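Local atomic coordinates of mitochondrial RNA-binding protein 2 (Trypanosoma brucei, PDB entry 2GIA), a protein that forms a guide-RNA-binding complex with its partner MRP1 and takes part in RNA matchmaking during mitochondrial RNA editing. Residues R63-D68 with V72-R77; V49-E54 with G59-V64; A103-V108 with V116-R121. One frame throughout, in Å; residues are numbered along the deposited sequence.

Interaction 1 (R63-D68 with V72-R77); sequences RVLHRD and VLDYHR
The antiparallel beta hairpin of strands 60-67 and 70-78 is held here by two hydrogen-bonded pairs, Arg63 with Asp74 and Leu65 with Val72, either side of the non-hydrogen-bonded pair Val64 and Leu73. In the first pair Arg63 N donates to Asp74 O at 2.9 Å and Asp74 N to Arg63 O at 2.8 Å; Leu65 and Val72 exchange N-H and C=O in the same way. Val64 and Leu73 lie side by side on one face of the sheet, CG1 of Val64 4.2 Å from CD2 of Leu73.

The other face carries Arg63, Leu65, Val72 and Asp74. Leu65 takes the less common chi1 of 43°, with CG between its own N and carbonyl carbon, and leans on its neighbours: CG is 3.8 Å from Val72 CB, while CD2 reaches 3.6 Å from Asp74 OD2. The charged ends of Arg63 and Asp74 do not touch, NH1 and OD2 being 5.1 Å apart. A water lying at the edge of the guanidinium, in its plane, accepts from Arg63 NH1 at 3.0 Å and donates to Asp74 OD2 at 2.9 Å.

Both charged groups have further partners: Arg63 NE forms a salt bridge with Asp47 on strand 45-50, and Asp74 OD1 a hydrogen bond with Ser94 on strand 89-97. The hairpin supplies the two central strands of a four-stranded antiparallel sheet, with Val64 packing on Phe179 of helix 170-187.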
loop_
_atom_site.group_PDB
_atom_site.type_symbol
_atom_site.label_atom_id
_atom_site.label_comp_id
_atom_site.label_asym_id
_atom_site.label_seq_id
_atom_site.Cartn_x
_atom_site.Cartn_y
_atom_site.Cartn_z
ATOM N N ARG D 63 -10.830 -15.916 14.024
ATOM C CA ARG D 63 -9.542 -15.822 13.380
ATOM C C ARG D 63 -9.926 -15.658 11.916
ATOM O O ARG D 63 -10.846 -16.345 11.416
ATOM C CB ARG D 63 -8.714 -17.078 13.607
ATOM C CG ARG D 63 -8.339 -17.314 15.099
ATOM C CD ARG D 63 -7.221 -18.362 15.231
ATOM N NE ARG D 63 -5.963 -17.829 14.706
ATOM C CZ ARG D 63 -5.272 -18.323 13.677
ATOM N NH1 ARG D 63 -5.693 -19.397 13.016
ATOM N NH2 ARG D 63 -4.140 -17.736 13.305
ATOM N N VAL D 64 -9.280 -14.703 11.248
ATOM C CA VAL D 64 -9.551 -14.428 9.831
ATOM C C VAL D 64 -8.314 -14.835 9.083
ATOM O O VAL D 64 -7.229 -14.322 9.346
ATOM C CB VAL D 64 -9.821 -12.919 9.552
ATOM C CG1 VAL D 64 -10.065 -12.696 8.063
ATOM C CG2 VAL D 64 -11.017 -12.444 10.368
ATOM N N LEU D 65 -8.448 -15.765 8.145
ATOM C CA LEU D 65 -7.246 -16.189 7.439
ATOM C C LEU D 65 -7.388 -16.284 5.967
ATOM O O LEU D 65 -8.489 -16.202 5.428
ATOM C CB LEU D 65 -6.752 -17.530 7.980
ATOM C CG LEU D 65 -7.742 -18.658 8.266
ATOM C CD1 LEU D 65 -7.240 -19.938 7.663
ATOM C CD2 LEU D 65 -7.887 -18.843 9.750
ATOM N N HIS D 66 -6.257 -16.450 5.302
ATOM C CA HIS D 66 -6.271 -16.552 3.865
ATOM C C HIS D 66 -5.641 -17.878 3.475
ATOM O O HIS D 66 -4.477 -18.144 3.774
ATOM C CB HIS D 66 -5.523 -15.390 3.239
ATOM C CG HIS D 66 -5.697 -15.319 1.758
ATOM N ND1 HIS D 66 -4.696 -15.655 0.879
ATOM C CD2 HIS D 66 -6.773 -14.985 1.003
ATOM C CE1 HIS D 66 -5.145 -15.536 -0.360
ATOM N NE2 HIS D 66 -6.403 -15.128 -0.311
ATOM N N ARG D 67 -6.403 -18.729 2.794
ATOM C CA ARG D 67 -5.862 -20.048 2.458
ATOM C C ARG D 67 -6.413 -20.539 1.140
ATOM O O ARG D 67 -7.622 -20.519 0.936
ATOM C CB ARG D 67 -6.219 -21.029 3.595
ATOM C CG ARG D 67 -5.608 -22.451 3.432
ATOM C CD ARG D 67 -5.885 -23.307 4.675
ATOM N NE ARG D 67 -7.319 -23.378 4.893
ATOM C CZ ARG D 67 -7.905 -23.365 6.082
ATOM N NH1 ARG D 67 -7.185 -23.287 7.193
ATOM N NH2 ARG D 67 -9.225 -23.405 6.150
ATOM N N ASP D 68 -5.531 -20.914 0.219
ATOM C CA ASP D 68 -5.978 -21.421 -1.087
ATOM C C ASP D 68 -6.985 -20.542 -1.807
ATOM O O ASP D 68 -8.006 -21.059 -2.277
ATOM C CB ASP D 68 -6.624 -22.803 -0.933
ATOM C CG ASP D 68 -5.673 -23.833 -0.392
ATOM O OD1 ASP D 68 -4.551 -23.949 -0.935
ATOM O OD2 ASP D 68 -6.050 -24.535 0.572
ATOM N N VAL D 72 -11.002 -17.272 5.000
ATOM C CA VAL D 72 -11.680 -18.157 5.930
ATOM C C VAL D 72 -11.985 -17.472 7.266
ATOM O O VAL D 72 -11.120 -16.820 7.872
ATOM C CB VAL D 72 -10.804 -19.390 6.191
ATOM C CG1 VAL D 72 -11.610 -20.458 6.953
ATOM C CG2 VAL D 72 -10.274 -19.922 4.874
ATOM N N LEU D 73 -13.211 -17.616 7.739
ATOM C CA LEU D 73 -13.567 -17.039 9.018
ATOM C C LEU D 73 -13.716 -18.229 9.989
ATOM O O LEU D 73 -14.609 -19.060 9.814
ATOM C CB LEU D 73 -14.890 -16.273 8.908
ATOM C CG LEU D 73 -15.035 -15.334 7.699
ATOM C CD1 LEU D 73 -16.365 -14.605 7.700
ATOM C CD2 LEU D 73 -13.876 -14.316 7.759
ATOM N N ASP D 74 -12.814 -18.344 10.966
ATOM C CA ASP D 74 -12.885 -19.436 11.959
ATOM C C ASP D 74 -13.431 -18.891 13.274
ATOM O O ASP D 74 -12.737 -18.158 14.002
ATOM C CB ASP D 74 -11.513 -20.051 12.221
ATOM C CG ASP D 74 -11.083 -21.038 11.150
ATOM O OD1 ASP D 74 -11.873 -21.375 10.266
ATOM O OD2 ASP D 74 -9.919 -21.493 11.196
ATOM N N TYR D 75 -14.685 -19.225 13.590
ATOM C CA TYR D 75 -15.282 -18.753 14.829
ATOM C C TYR D 75 -15.098 -19.742 15.994
ATOM O O TYR D 75 -15.366 -20.948 15.851
ATOM C CB TYR D 75 -16.759 -18.476 14.613
ATOM C CG TYR D 75 -17.433 -17.954 15.844
ATOM C CD1 TYR D 75 -17.999 -18.831 16.772
ATOM C CD2 TYR D 75 -17.492 -16.578 16.104
ATOM C CE1 TYR D 75 -18.607 -18.358 17.928
ATOM C CE2 TYR D 75 -18.109 -16.091 17.246
ATOM C CZ TYR D 75 -18.664 -16.992 18.160
ATOM O OH TYR D 75 -19.267 -16.524 19.302
ATOM N N HIS D 76 -14.635 -19.219 17.128
ATOM C CA HIS D 76 -14.375 -19.996 18.343
ATOM C C HIS D 76 -15.112 -19.433 19.563
ATOM O O HIS D 76 -15.300 -18.223 19.675
ATOM C CB HIS D 76 -12.896 -19.956 18.723
ATOM C CG HIS D 76 -11.962 -20.262 17.597
ATOM N ND1 HIS D 76 -11.131 -21.355 17.605
ATOM C CD2 HIS D 76 -11.691 -19.589 16.453
ATOM C CE1 HIS D 76 -10.381 -21.343 16.519
ATOM N NE2 HIS D 76 -10.701 -20.281 15.803
ATOM N N ARG D 77 -15.492 -20.320 20.489
ATOM C CA ARG D 77 -16.120 -19.908 21.748
ATOM C C ARG D 77 -15.003 -19.998 22.779
ATOM O O ARG D 77 -14.101 -20.817 22.632
ATOM C CB ARG D 77 -17.240 -20.874 22.137
ATOM C CG ARG D 77 -16.729 -22.273 22.404
ATOM C CD ARG D 77 -17.863 -23.299 22.426
ATOM N NE ARG D 77 -17.321 -24.656 22.438
ATOM C CZ ARG D 77 -17.878 -25.688 21.819
ATOM N NH1 ARG D 77 -19.011 -25.525 21.138
ATOM N NH2 ARG D 77 -17.280 -26.874 21.850
HETATM O O HOH W 1 -8.213 -20.965 13.479
#

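Interaction 2 (V49-E54 with G59-V64); sequences VHWNDE and GHLLRV
With chi1 of -62°, the CG of His50 sits anti to its carbonyl carbon; with chi1 of 55°, that of His60 stands between its own N and carbonyl carbon. Paired across the strands, the two histidines share a face, and these torsions bring their rings side by side, the planes almost perpendicular. CB of His50 rests over one face of the His60 ring, 3.8 Å from its centroid, a CH-pi contact displaced toward the rim. From the same ring, His60 NE2 meets the edge of the His50 imidazole near its plane, 3.1 Å from CD2.

In the backbone, His50 and His60 form the last hydrogen-bonded pair of this hairpin, whose two bonds differ in shape. His50 N lies nearly on the C=O axis of His60, 2.9 Å from O, though its N-H is bent off the line (145°), whereas His60 N stands well above the carbonyl plane of His50 O, at 3.0 Å. Gly59 CA also comes to 3.2 Å from His50 O as a CA-H...O contact, where the strand gives way to the loop.

Val49 and Leu61 occupy the other face, CG2 of the valine 3.8 Å from CD1 of the leucine. Trp51 adds its six-membered ring, CH2 lying 4.0 Å from Leu61 CB, and Val49 CG1 sits over one face of the indole, toward its rim.

His50 NE2 is bonded to Glu167 O and ND1 makes a weak bond to Val49 O. With carbonyl oxygens at both nitrogens the ring may be protonated, and its rotation is restricted; the His60 ring is held by packing against His50 CB and the Tyr75 ring.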
loop_
_atom_site.group_PDB
_atom_site.type_symbol
_atom_site.label_atom_id
_atom_site.label_comp_id
_atom_site.label_asym_id
_atom_site.label_seq_id
_atom_site.Cartn_x
_atom_site.Cartn_y
_atom_site.Cartn_z
ATOM N N VAL D 49 -10.175 -10.807 18.948
ATOM C CA VAL D 49 -10.298 -11.410 20.265
ATOM C C VAL D 49 -11.310 -10.719 21.166
ATOM O O VAL D 49 -11.200 -9.526 21.441
ATOM C CB VAL D 49 -8.912 -11.430 20.940
ATOM C CG1 VAL D 49 -8.931 -12.329 22.176
ATOM C CG2 VAL D 49 -7.844 -11.898 19.942
ATOM N N HIS D 50 -12.298 -11.478 21.622
ATOM C CA HIS D 50 -13.339 -10.934 22.495
ATOM C C HIS D 50 -13.557 -11.841 23.724
ATOM O O HIS D 50 -14.647 -12.389 23.930
ATOM C CB HIS D 50 -14.650 -10.773 21.716
ATOM C CG HIS D 50 -14.560 -9.818 20.559
ATOM N ND1 HIS D 50 -13.706 -8.729 20.550
ATOM C CD2 HIS D 50 -15.275 -9.741 19.412
ATOM C CE1 HIS D 50 -13.909 -8.020 19.453
ATOM N NE2 HIS D 50 -14.857 -8.612 18.743
ATOM N N TRP D 51 -12.489 -12.016 24.496
ATOM C CA TRP D 51 -12.491 -12.835 25.706
ATOM C C TRP D 51 -13.372 -12.219 26.785
ATOM O O TRP D 51 -13.561 -11.005 26.850
ATOM C CB TRP D 51 -11.085 -12.928 26.282
ATOM C CG TRP D 51 -10.075 -13.635 25.457
ATOM C CD1 TRP D 51 -8.754 -13.325 25.362
ATOM C CD2 TRP D 51 -10.262 -14.832 24.706
ATOM N NE1 TRP D 51 -8.098 -14.262 24.606
ATOM C CE2 TRP D 51 -9.001 -15.200 24.187
ATOM C CE3 TRP D 51 -11.371 -15.634 24.421
ATOM C CZ2 TRP D 51 -8.814 -16.337 23.394
ATOM C CZ3 TRP D 51 -11.187 -16.769 23.634
ATOM C CH2 TRP D 51 -9.913 -17.107 23.132
ATOM N N ASN D 52 -13.884 -13.076 27.657
ATOM C CA ASN D 52 -14.712 -12.627 28.756
ATOM C C ASN D 52 -14.683 -13.689 29.840
ATOM O O ASN D 52 -15.479 -14.618 29.804
ATOM C CB ASN D 52 -16.150 -12.403 28.294
ATOM C CG ASN D 52 -17.043 -11.907 29.420
ATOM O OD1 ASN D 52 -16.744 -10.905 30.065
ATOM N ND2 ASN D 52 -18.142 -12.609 29.660
ATOM N N ASP D 53 -13.747 -13.569 30.778
ATOM C CA ASP D 53 -13.651 -14.537 31.874
ATOM C C ASP D 53 -14.871 -14.351 32.765
ATOM O O ASP D 53 -15.484 -15.327 33.205
ATOM C CB ASP D 53 -12.387 -14.317 32.718
ATOM C CG ASP D 53 -11.106 -14.538 31.936
ATOM O OD1 ASP D 53 -11.033 -15.490 31.124
ATOM O OD2 ASP D 53 -10.161 -13.757 32.152
ATOM N N GLU D 54 -15.217 -13.088 33.015
ATOM C CA GLU D 54 -16.366 -12.757 33.843
ATOM C C GLU D 54 -17.493 -13.723 33.490
ATOM O O GLU D 54 -18.173 -14.253 34.368
ATOM C CB GLU D 54 -16.801 -11.306 33.588
ATOM C CG GLU D 54 -17.788 -10.785 34.611
ATOM C CD GLU D 54 -17.198 -10.750 36.013
ATOM O OE1 GLU D 54 -16.218 -10.000 36.223
ATOM O OE2 GLU D 54 -17.707 -11.471 36.904
ATOM N N GLY D 59 -17.631 -15.102 25.702
ATOM C CA GLY D 59 -16.337 -14.801 25.116
ATOM C C GLY D 59 -16.122 -15.607 23.842
ATOM O O GLY D 59 -16.475 -16.784 23.772
ATOM N N HIS D 60 -15.546 -14.981 22.820
ATOM C CA HIS D 60 -15.311 -15.673 21.563
ATOM C C HIS D 60 -14.065 -15.133 20.853
ATOM O O HIS D 60 -13.525 -14.078 21.211
ATOM C CB HIS D 60 -16.534 -15.552 20.618
ATOM C CG HIS D 60 -16.958 -14.139 20.357
ATOM N ND1 HIS D 60 -17.878 -13.477 21.143
ATOM C CD2 HIS D 60 -16.556 -13.247 19.419
ATOM C CE1 HIS D 60 -18.022 -12.237 20.703
ATOM N NE2 HIS D 60 -17.229 -12.072 19.660
ATOM N N LEU D 61 -13.619 -15.899 19.870
ATOM C CA LEU D 61 -12.463 -15.554 19.062
ATOM C C LEU D 61 -12.797 -15.814 17.596
ATOM O O LEU D 61 -13.354 -16.877 17.244
ATOM C CB LEU D 61 -11.254 -16.414 19.456
ATOM C CG LEU D 61 -10.067 -16.468 18.479
ATOM C CD1 LEU D 61 -9.300 -15.123 18.444
ATOM C CD2 LEU D 61 -9.136 -17.584 18.922
ATOM N N LEU D 62 -12.491 -14.836 16.745
ATOM C CA LEU D 62 -12.676 -15.026 15.314
ATOM C C LEU D 62 -11.289 -14.881 14.729
ATOM O O LEU D 62 -10.609 -13.862 14.970
ATOM C CB LEU D 62 -13.593 -13.963 14.696
ATOM C CG LEU D 62 -13.823 -14.143 13.179
ATOM C CD1 LEU D 62 -14.708 -15.364 12.911
ATOM C CD2 LEU D 62 -14.501 -12.918 12.617
ATOM N N ARG D 63 -10.830 -15.916 14.024
ATOM C CA ARG D 63 -9.542 -15.822 13.380
ATOM C C ARG D 63 -9.926 -15.658 11.916
ATOM O O ARG D 63 -10.846 -16.345 11.416
ATOM C CB ARG D 63 -8.714 -17.078 13.607
ATOM C CG ARG D 63 -8.339 -17.314 15.099
ATOM C CD ARG D 63 -7.221 -18.362 15.231
ATOM N NE ARG D 63 -5.963 -17.829 14.706
ATOM C CZ ARG D 63 -5.272 -18.323 13.677
ATOM N NH1 ARG D 63 -5.693 -19.397 13.016
ATOM N NH2 ARG D 63 -4.140 -17.736 13.305
ATOM N N VAL D 64 -9.280 -14.703 11.248
ATOM C CA VAL D 64 -9.551 -14.428 9.831
ATOM C C VAL D 64 -8.314 -14.835 9.083
ATOM O O VAL D 64 -7.229 -14.322 9.346
ATOM C CB VAL D 64 -9.821 -12.919 9.552
ATOM C CG1 VAL D 64 -10.065 -12.696 8.063
ATOM C CG2 VAL D 64 -11.017 -12.444 10.368
#

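Interaction 3 (A103-V108 with V116-R121); sequences ARFLAV and VEVHSR
Phe105 presents one ring face to Val116 and an edge to Val118, and most of the packing of helix 101-109 on strand 116-119 gathers round this ring and Val116. CG1 of Val116 stands 3.9 Å from the centroid of the Phe105 ring and only 3° off its normal, a nearly centred CH-pi contact. Val118 arrives differently: its CG2 lies near the plane of the ring, 4.0 Å from CE2. Both valines cross the phenylalanine at about a right angle.

A chi1 of 54° puts CG1 of Val116 between its backbone N and carbonyl carbon, and CG2 anti to the N. The two methyls therefore work in different places. While CG1 covers the ring, it also lies 4.0 Å from CG2 of Val108, one turn along the helix from Arg104. CG2 meets the CB of Arg104 at 3.6 Å. Val116 thus touches three helix side chains, and is the residue most covered in this contact. Arg104 contributes only the base of its side chain; from CG to NE it runs extended, leading the guanidinium away from the strand. The packing across the two segments is apolar, and the CB of Glu117 points away from the helix.

Around this contact Phe105 also meets the ring of Phe127 on strand 123-129, which pairs with strand 116-119, and touches Leu180 of helix 170-187 and Leu97 of strand 89-97. Ala103, Arg104, Leu106 and Ala107 of the same helix also pack on the chain of mitochondrial RNA-binding protein 1.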
loop_
_atom_site.group_PDB
_atom_site.type_symbol
_atom_site.label_atom_id
_atom_site.label_comp_id
_atom_site.label_asym_id
_atom_site.label_seq_id
_atom_site.Cartn_x
_atom_site.Cartn_y
_atom_site.Cartn_z
ATOM N N ALA D 103 -13.983 -8.201 -2.779
ATOM C CA ALA D 103 -14.353 -6.863 -3.182
ATOM C C ALA D 103 -15.698 -6.434 -2.588
ATOM O O ALA D 103 -15.899 -5.241 -2.364
ATOM C CB ALA D 103 -14.380 -6.768 -4.735
ATOM N N ARG D 104 -16.623 -7.375 -2.324
ATOM C CA ARG D 104 -17.935 -6.991 -1.738
ATOM C C ARG D 104 -17.812 -6.585 -0.281
ATOM O O ARG D 104 -18.518 -5.689 0.163
ATOM C CB ARG D 104 -18.966 -8.134 -1.839
ATOM C CG ARG D 104 -19.359 -8.393 -3.326
ATOM C CD ARG D 104 -20.394 -9.523 -3.433
ATOM N NE ARG D 104 -20.759 -9.784 -4.819
ATOM C CZ ARG D 104 -21.799 -9.233 -5.454
ATOM N NH1 ARG D 104 -22.617 -8.366 -4.842
ATOM N NH2 ARG D 104 -22.035 -9.571 -6.716
ATOM N N PHE D 105 -16.939 -7.267 0.463
ATOM C CA PHE D 105 -16.672 -6.883 1.848
ATOM C C PHE D 105 -15.929 -5.547 1.826
ATOM O O PHE D 105 -16.233 -4.661 2.618
ATOM C CB PHE D 105 -15.813 -7.938 2.539
ATOM C CG PHE D 105 -16.637 -9.033 3.216
ATOM C CD1 PHE D 105 -16.860 -8.995 4.587
ATOM C CD2 PHE D 105 -17.196 -10.057 2.467
ATOM C CE1 PHE D 105 -17.654 -9.999 5.214
ATOM C CE2 PHE D 105 -17.988 -11.067 3.076
ATOM C CZ PHE D 105 -18.209 -11.025 4.439
ATOM N N LEU D 106 -14.952 -5.398 0.919
ATOM C CA LEU D 106 -14.204 -4.140 0.848
ATOM C C LEU D 106 -15.165 -3.001 0.564
ATOM O O LEU D 106 -15.031 -1.890 1.119
ATOM C CB LEU D 106 -13.085 -4.211 -0.249
ATOM C CG LEU D 106 -11.868 -5.025 0.258
ATOM C CD1 LEU D 106 -10.933 -5.338 -0.934
ATOM C CD2 LEU D 106 -11.092 -4.242 1.350
ATOM N N ALA D 107 -16.149 -3.252 -0.310
ATOM C CA ALA D 107 -17.080 -2.181 -0.642
ATOM C C ALA D 107 -17.824 -1.677 0.603
ATOM O O ALA D 107 -18.119 -0.485 0.702
ATOM C CB ALA D 107 -18.072 -2.632 -1.736
ATOM N N VAL D 108 -18.105 -2.571 1.553
ATOM C CA VAL D 108 -18.789 -2.161 2.776
ATOM C C VAL D 108 -17.809 -1.390 3.678
ATOM O O VAL D 108 -18.129 -0.299 4.155
ATOM C CB VAL D 108 -19.390 -3.390 3.535
ATOM C CG1 VAL D 108 -19.931 -2.962 4.934
ATOM C CG2 VAL D 108 -20.535 -4.023 2.681
ATOM N N VAL D 116 -23.288 -6.632 2.602
ATOM C CA VAL D 116 -22.857 -7.737 1.765
ATOM C C VAL D 116 -23.473 -8.971 2.419
ATOM O O VAL D 116 -23.371 -9.144 3.633
ATOM C CB VAL D 116 -21.302 -7.918 1.678
ATOM C CG1 VAL D 116 -20.661 -8.021 3.079
ATOM C CG2 VAL D 116 -20.990 -9.187 0.897
ATOM N N GLU D 117 -24.124 -9.805 1.613
ATOM C CA GLU D 117 -24.762 -11.036 2.094
ATOM C C GLU D 117 -24.053 -12.260 1.560
ATOM O O GLU D 117 -23.692 -12.310 0.393
ATOM C CB GLU D 117 -26.215 -11.104 1.632
ATOM C CG GLU D 117 -27.125 -10.126 2.337
ATOM C CD GLU D 117 -28.577 -10.347 1.959
ATOM O OE1 GLU D 117 -28.974 -11.526 1.858
ATOM O OE2 GLU D 117 -29.316 -9.358 1.774
ATOM N N VAL D 118 -23.842 -13.245 2.421
ATOM C CA VAL D 118 -23.208 -14.492 2.018
ATOM C C VAL D 118 -24.283 -15.572 2.242
ATOM O O VAL D 118 -24.826 -15.680 3.343
ATOM C CB VAL D 118 -21.999 -14.825 2.922
ATOM C CG1 VAL D 118 -21.272 -16.041 2.383
ATOM C CG2 VAL D 118 -21.070 -13.602 3.043
ATOM N N HIS D 119 -24.586 -16.350 1.203
ATOM C CA HIS D 119 -25.597 -17.422 1.285
ATOM C C HIS D 119 -25.051 -18.741 0.770
ATOM O O HIS D 119 -24.539 -18.819 -0.346
ATOM C CB HIS D 119 -26.849 -17.087 0.458
ATOM C CG HIS D 119 -27.574 -15.860 0.916
ATOM N ND1 HIS D 119 -28.290 -15.811 2.094
ATOM C CD2 HIS D 119 -27.676 -14.629 0.362
ATOM C CE1 HIS D 119 -28.802 -14.603 2.245
ATOM N NE2 HIS D 119 -28.444 -13.866 1.208
ATOM N N SER D 120 -25.179 -19.771 1.602
ATOM C CA SER D 120 -24.744 -21.133 1.298
ATOM C C SER D 120 -25.706 -22.082 1.998
ATOM O O SER D 120 -26.613 -21.639 2.702
ATOM C CB SER D 120 -23.327 -21.381 1.817
ATOM O OG SER D 120 -22.375 -20.838 0.925
ATOM N N ARG D 121 -25.512 -23.384 1.806
ATOM C CA ARG D 121 -26.382 -24.362 2.452
ATOM C C ARG D 121 -25.895 -24.640 3.865
ATOM O O ARG D 121 -26.467 -25.459 4.592
ATOM C CB ARG D 121 -26.453 -25.659 1.637
ATOM C CG ARG D 121 -27.776 -25.817 0.852
ATOM C CD ARG D 121 -29.016 -25.814 1.779
ATOM N NE ARG D 121 -29.299 -24.497 2.365
ATOM C CZ ARG D 121 -30.070 -24.288 3.435
ATOM N NH1 ARG D 121 -30.650 -25.309 4.061
ATOM N NH2 ARG D 121 -30.266 -23.051 3.879
#

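Overall arrangement
Interactions 1 and 2 are successive hairpin contacts in one sheet. They share Arg63 and Val64 on strand 60-67, which pairs with strand 45-50 on one side and 70-78 on the other, and their centres lie about 13 Å apart. They also touch directly: His76 N lies 2.7 Å from Leu61 O, a probable hydrogen bond. Interaction 3 joins a helix to the edge strand 116-119 of the other sheet. Its centre is about 15 Å from that of interaction 1 and about 23 Å from that of interaction 2, on the opposite side of the chain's centre from the latter. It touches neither, the nearest atoms being about 5 Å and 8 Å away. Helix 170-187 packs against both interaction 1 and interaction 3.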